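Side-chain contacts in extracellular solute-binding protein, family 1 (Bifidobacterium longum subsp. infantis ATCC 15697, PDB 3QUF), which probably captures a solute, likely a sugar, outside the cell for an ABC transporter: residues Thr85-Thr90 with Thr95-Ser100; Ile32-Tyr37 with Gln301-Ala306. All coordinates share one frame; numbering follows the deposited sequence.

Contact 1 and contact 2 share one lobe of the protein and lie about 8 Å apart, centre to centre. Strand 86-89 ties them together: it is one half of contact 1, and in the sheet it runs between strands 30-36 and 295-305, whose side chains meet in contact 2. Backbone hydrogen bonds join Thr85-Thr90 to Gln301-Ala306, with Leu89 and Gly302 among the pairs. Contact 1 is buried and purely apolar between its segments, a helix laid on a sheet face. Contact 2 is mixed: two buried phenylalanines meet at one end, while at the other the partly exposed Tyr37 and Gln301 bring together a ring and an amide.

Contact 1: Thr85-Thr90 with Thr95-Ser100; sequences TIFNLT and TDVMKS. With ACY (acetic acid), chain E.
One methyl of Val97, CG1, is the nearest point for both Phe87 and Leu89. Swung anti to the backbone N (chi1 178°), Val97 CG1 lies 3.5 Å from CD2 of Leu89 and 3.8 Å from CE1 of Phe87. The phenyl ring and the valine come at each other from opposite directions, whereas the leucine slants across the valine. The other leucine branch is used too: CD1 of Leu89 lies 4.2 Å from CG of Met98, a selenomethionine in this crystal, with the two side chains at about a right angle. No hydrogen bond crosses between the segments. The Phe87 side chain also touches Tyr70, Leu74 and Leu78 of helix 67-79.

A bound acetic acid molecule, probably from the crystallisation liquor, takes a nearly straight bond at OXT from Asp96 N (3.0 Å, 167°) and a weak, bent one from Thr95 N, while Ser100 OG turns back onto Val97 O at 2.6 Å. Strand 86-89 and helix 95-100 run at 127° with their axes 9.2 Å apart: a short helix packed on a face of the central sheet, in the layered alpha/beta lobe of a periplasmic-binding-protein fold.

Contact 2: Ile32-Tyr37 with Gln301-Ala306; sequences ISFYSY and QGFAIA
Segments 32-37 and 301-306 run almost antiparallel where they touch, the directions from CA 34 to 37 and from CA 301 to 303 being 175° apart, but they are not hydrogen-bonded neighbours. The register sets Tyr37 against Gln301 with 8.5 Å between their CA atoms, because strand 86-89 lies between the two segments in the sheet, parallel to the first and antiparallel to the second. This is the central sheet of an alpha/beta lobe in the two-lobed solute-binding protein fold, and the contact is made by side chains reaching past the middle strand.

Two pairs do the work. In the buried pair, CZ of Phe34 arrives at the edge of the Phe303 ring, near its plane, 3.9 Å from CE2. Neither side chain leaves its backbone pointing at the other strand; the ring ends close the distance. Ser36 CB sits 3.4 Å above one face of the Phe34 ring, toward its rim, and helix 311-324 adds Phe320 against Phe34 and Leu324 against Phe303. Asn88 of the middle strand touches both phenylalanines.

At the partly exposed end, Tyr37 sends its ring across the Gln301 chain at about a right angle. The ring reaches there with CG anti to the backbone N (chi1 172°), and the glutamine, bent at chi2, turns its amide to 46° from the ring plane. Replacing Tyr37 by an alanine would probably open a gap beside the CG and amide of Gln301, leaving the glutamine without its aromatic neighbour. Gln301 OE1 has a weak hydrogen bond of its own, from Met91 N. The glutamine approaches the tyrosine ring obliquely, with Gln301 CG 3.7 Å from both CD2 and CE2 of Tyr37.

Contact 1: Thr85-Thr90 with Thr95-Ser100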
loop_
_atom_site.group_PDB
_atom_site.type_symbol
_atom_site.label_atom_id
_atom_site.label_comp_id
_atom_site.label_asym_id
_atom_site.label_seq_id
_atom_site.Cartn_x
_atom_site.Cartn_y
_atom_site.Cartn_z
ATOM N N THR A 85 0.271 25.838 4.056
ATOM C CA THR A 85 -0.667 25.502 5.116
ATOM C C THR A 85 -1.048 24.032 5.169
ATOM O O THR A 85 -1.286 23.465 6.267
ATOM C CB THR A 85 -1.950 26.341 4.994
ATOM O OG1 THR A 85 -1.683 27.643 4.480
ATOM C CG2 THR A 85 -2.641 26.436 6.339
ATOM N N ILE A 86 -1.220 23.433 3.991
ATOM C CA ILE A 86 -1.582 22.048 3.832
ATOM C C ILE A 86 -0.553 21.395 2.920
ATOM O O ILE A 86 -0.034 22.022 1.985
ATOM C CB ILE A 86 -2.960 21.893 3.213
ATOM C CG1 ILE A 86 -4.027 22.629 4.004
ATOM C CG2 ILE A 86 -3.328 20.395 3.074
ATOM C CD1 ILE A 86 -5.161 23.207 3.168
ATOM N N PHE A 87 -0.214 20.174 3.249
ATOM C CA PHE A 87 0.762 19.415 2.489
ATOM C C PHE A 87 0.532 17.910 2.699
ATOM O O PHE A 87 -0.319 17.495 3.509
ATOM C CB PHE A 87 2.189 19.852 2.805
ATOM C CG PHE A 87 2.512 19.804 4.251
ATOM C CD1 PHE A 87 2.927 18.631 4.846
ATOM C CD2 PHE A 87 2.327 20.946 5.044
ATOM C CE1 PHE A 87 3.178 18.597 6.236
ATOM C CE2 PHE A 87 2.594 20.902 6.409
ATOM C CZ PHE A 87 2.989 19.719 6.988
ATOM N N ASN A 88 1.323 17.089 2.026
ATOM C CA ASN A 88 1.167 15.649 2.139
ATOM C C ASN A 88 2.317 14.949 2.805
ATOM O O ASN A 88 3.482 15.281 2.572
ATOM C CB ASN A 88 0.972 15.052 0.729
ATOM C CG ASN A 88 -0.349 15.421 0.103
ATOM O OD1 ASN A 88 -0.413 16.122 -0.902
ATOM N ND2 ASN A 88 -1.479 14.964 0.739
ATOM N N LEU A 89 1.971 13.973 3.651
ATOM C CA LEU A 89 2.905 13.041 4.218
ATOM C C LEU A 89 2.849 11.801 3.342
ATOM O O LEU A 89 1.825 11.127 3.248
ATOM C CB LEU A 89 2.529 12.695 5.645
ATOM C CG LEU A 89 2.507 13.875 6.631
ATOM C CD1 LEU A 89 2.049 13.400 8.002
ATOM C CD2 LEU A 89 3.848 14.559 6.745
ATOM N N THR A 90 3.943 11.556 2.656
ATOM C CA THR A 90 4.024 10.445 1.734
ATOM C C THR A 90 4.793 9.306 2.377
ATOM O O THR A 90 5.364 9.463 3.458
ATOM C CB THR A 90 4.707 10.831 0.454
ATOM O OG1 THR A 90 6.141 10.944 0.630
ATOM C CG2 THR A 90 4.132 12.173 -0.093
ATOM N N THR A 95 8.034 10.234 8.155
ATOM C CA THR A 95 8.733 10.343 9.445
ATOM C C THR A 95 9.676 11.553 9.504
ATOM O O THR A 95 9.724 12.245 10.523
ATOM C CB THR A 95 9.397 9.040 9.822
ATOM O OG1 THR A 95 10.337 8.713 8.822
ATOM C CG2 THR A 95 8.378 7.941 9.956
ATOM N N ASP A 96 10.326 11.894 8.387
ATOM C CA ASP A 96 11.172 13.089 8.329
ATOM C C ASP A 96 10.370 14.346 8.628
ATOM O O ASP A 96 10.797 15.175 9.417
ATOM C CB ASP A 96 11.873 13.220 6.974
ATOM C CG ASP A 96 12.977 12.168 6.763
ATOM O OD1 ASP A 96 13.610 11.737 7.750
ATOM O OD2 ASP A 96 13.193 11.802 5.588
ATOM N N VAL A 97 9.193 14.474 8.016
ATOM C CA VAL A 97 8.337 15.635 8.294
ATOM C C VAL A 97 7.835 15.631 9.741
ATOM O O VAL A 97 7.908 16.660 10.404
ATOM C CB VAL A 97 7.191 15.741 7.313
ATOM C CG1 VAL A 97 6.294 16.929 7.668
ATOM C CG2 VAL A 97 7.796 15.971 5.932
HETATM N N MSE A 98 7.298 14.505 10.204
HETATM C CA MSE A 98 6.782 14.467 11.569
HETATM C C MSE A 98 7.878 14.805 12.573
HETATM O O MSE A 98 7.636 15.544 13.533
HETATM C CB MSE A 98 6.111 13.125 11.858
HETATM C CG MSE A 98 4.800 12.939 11.130
HETATM SE SE MSE A 98 3.848 11.350 11.690
HETATM C CE MSE A 98 5.074 9.971 11.071
ATOM N N LYS A 99 9.081 14.279 12.378
ATOM C CA LYS A 99 10.197 14.474 13.333
ATOM C C LYS A 99 10.626 15.932 13.403
ATOM O O LYS A 99 11.204 16.378 14.379
ATOM C CB LYS A 99 11.428 13.644 12.909
ATOM C CG LYS A 99 11.339 12.148 13.199
ATOM C CD LYS A 99 12.331 11.346 12.315
ATOM C CE LYS A 99 12.581 9.906 12.794
ATOM N NZ LYS A 99 13.696 9.775 13.793
ATOM N N SER A 100 10.404 16.653 12.300
ATOM C CA SER A 100 10.754 18.039 12.221
ATOM C C SER A 100 9.897 18.980 13.036
ATOM O O SER A 100 10.301 20.111 13.289
ATOM C CB SER A 100 10.787 18.537 10.768
ATOM O OG SER A 100 9.485 18.768 10.277
HETATM C C ACY E . 10.694 8.751 5.825
HETATM O O ACY E . 11.893 8.425 5.584
HETATM O OXT ACY E . 10.368 9.927 6.106
HETATM C CH3 ACY E . 9.687 7.631 5.795
#

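Contact 2: Ile32-Tyr37 with Gln301-Ala306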
loop_
_atom_site.group_PDB
_atom_site.type_symbol
_atom_site.label_atom_id
_atom_site.label_comp_id
_atom_site.label_asym_id
_atom_site.label_seq_id
_atom_site.Cartn_x
_atom_site.Cartn_y
_atom_site.Cartn_z
ATOM N N ILE A 32 -5.051 30.567 2.372
ATOM C CA ILE A 32 -4.204 29.407 2.710
ATOM C C ILE A 32 -3.580 28.808 1.456
ATOM O O ILE A 32 -4.047 29.103 0.337
ATOM C CB ILE A 32 -4.947 28.322 3.498
ATOM C CG1 ILE A 32 -6.217 27.827 2.767
ATOM C CG2 ILE A 32 -5.304 28.893 4.894
ATOM C CD1 ILE A 32 -6.907 26.627 3.460
ATOM N N SER A 33 -2.505 28.038 1.644
ATOM C CA SER A 33 -1.825 27.383 0.555
ATOM C C SER A 33 -1.787 25.880 0.753
ATOM O O SER A 33 -1.850 25.384 1.880
ATOM C CB SER A 33 -0.408 27.919 0.385
ATOM O OG SER A 33 0.272 27.817 1.614
ATOM N N PHE A 34 -1.695 25.154 -0.353
ATOM C CA PHE A 34 -1.632 23.694 -0.345
ATOM C C PHE A 34 -0.559 23.314 -1.327
ATOM O O PHE A 34 -0.652 23.721 -2.496
ATOM C CB PHE A 34 -2.992 23.140 -0.759
ATOM C CG PHE A 34 -3.081 21.630 -0.949
ATOM C CD1 PHE A 34 -2.252 20.732 -0.330
ATOM C CD2 PHE A 34 -4.078 21.125 -1.784
ATOM C CE1 PHE A 34 -2.378 19.347 -0.562
ATOM C CE2 PHE A 34 -4.203 19.768 -2.020
ATOM C CZ PHE A 34 -3.373 18.892 -1.436
ATOM N N TYR A 35 0.505 22.682 -0.854
ATOM C CA TYR A 35 1.533 22.149 -1.749
ATOM C C TYR A 35 1.209 20.683 -1.870
ATOM O O TYR A 35 1.408 19.905 -0.937
ATOM C CB TYR A 35 2.937 22.360 -1.206
ATOM C CG TYR A 35 4.003 21.964 -2.200
ATOM C CD1 TYR A 35 3.933 22.403 -3.513
ATOM C CD2 TYR A 35 5.053 21.170 -1.855
ATOM C CE1 TYR A 35 4.914 22.053 -4.449
ATOM C CE2 TYR A 35 6.043 20.811 -2.783
ATOM C CZ TYR A 35 5.949 21.244 -4.072
ATOM O OH TYR A 35 6.908 20.960 -5.020
ATOM N N SER A 36 0.667 20.310 -3.020
ATOM C CA SER A 36 0.042 19.000 -3.235
ATOM C C SER A 36 0.943 17.960 -3.930
ATOM O O SER A 36 1.538 18.233 -4.971
ATOM C CB SER A 36 -1.212 19.184 -4.079
ATOM O OG SER A 36 -1.837 17.946 -4.388
ATOM N N TYR A 37 1.049 16.793 -3.325
ATOM C CA TYR A 37 1.694 15.627 -3.960
ATOM C C TYR A 37 0.885 15.176 -5.184
ATOM O O TYR A 37 1.421 14.654 -6.164
ATOM C CB TYR A 37 1.755 14.512 -2.969
ATOM C CG TYR A 37 2.218 13.189 -3.489
ATOM C CD1 TYR A 37 3.552 12.937 -3.682
ATOM C CD2 TYR A 37 1.300 12.245 -3.849
ATOM C CE1 TYR A 37 3.968 11.689 -4.160
ATOM C CE2 TYR A 37 1.688 11.001 -4.326
ATOM C CZ TYR A 37 3.016 10.754 -4.495
ATOM O OH TYR A 37 3.402 9.518 -4.985
ATOM N N GLN A 301 -1.061 8.195 0.572
ATOM C CA GLN A 301 -0.541 9.335 1.332
ATOM C C GLN A 301 -1.517 9.898 2.378
ATOM O O GLN A 301 -2.640 9.436 2.526
ATOM C CB GLN A 301 -0.078 10.466 0.398
ATOM C CG GLN A 301 0.400 10.056 -0.944
ATOM C CD GLN A 301 1.328 8.900 -0.955
ATOM O OE1 GLN A 301 2.202 8.730 -0.091
ATOM N NE2 GLN A 301 1.110 8.021 -1.954
ATOM N N GLY A 302 -1.019 10.841 3.142
ATOM C CA GLY A 302 -1.784 11.508 4.191
ATOM C C GLY A 302 -1.774 13.000 3.964
ATOM O O GLY A 302 -0.903 13.537 3.279
ATOM N N PHE A 303 -2.761 13.676 4.539
ATOM C CA PHE A 303 -2.854 15.128 4.515
ATOM C C PHE A 303 -2.538 15.699 5.871
ATOM O O PHE A 303 -3.003 15.180 6.875
ATOM C CB PHE A 303 -4.261 15.548 4.099
ATOM C CG PHE A 303 -4.594 15.176 2.687
ATOM C CD1 PHE A 303 -4.898 13.866 2.352
ATOM C CD2 PHE A 303 -4.523 16.120 1.670
ATOM C CE1 PHE A 303 -5.138 13.514 1.011
ATOM C CE2 PHE A 303 -4.772 15.756 0.357
ATOM C CZ PHE A 303 -5.068 14.458 0.039
ATOM N N ALA A 304 -1.771 16.775 5.893
ATOM C CA ALA A 304 -1.297 17.403 7.115
ATOM C C ALA A 304 -1.429 18.915 7.018
ATOM O O ALA A 304 -1.525 19.498 5.910
ATOM C CB ALA A 304 0.170 17.005 7.344
ATOM N N ILE A 305 -1.479 19.547 8.180
ATOM C CA ILE A 305 -1.550 20.997 8.306
ATOM C C ILE A 305 -0.223 21.495 8.951
ATOM O O ILE A 305 0.344 20.844 9.819
ATOM C CB ILE A 305 -2.786 21.398 9.185
ATOM C CG1 ILE A 305 -4.080 20.908 8.551
ATOM C CG2 ILE A 305 -2.807 22.905 9.432
ATOM C CD1 ILE A 305 -5.348 21.119 9.381
ATOM N N ALA A 306 0.236 22.669 8.530
ATOM C CA ALA A 306 1.460 23.292 9.060
ATOM C C ALA A 306 1.240 23.697 10.516
ATOM O O ALA A 306 0.259 24.391 10.839
ATOM C CB ALA A 306 1.819 24.530 8.267
#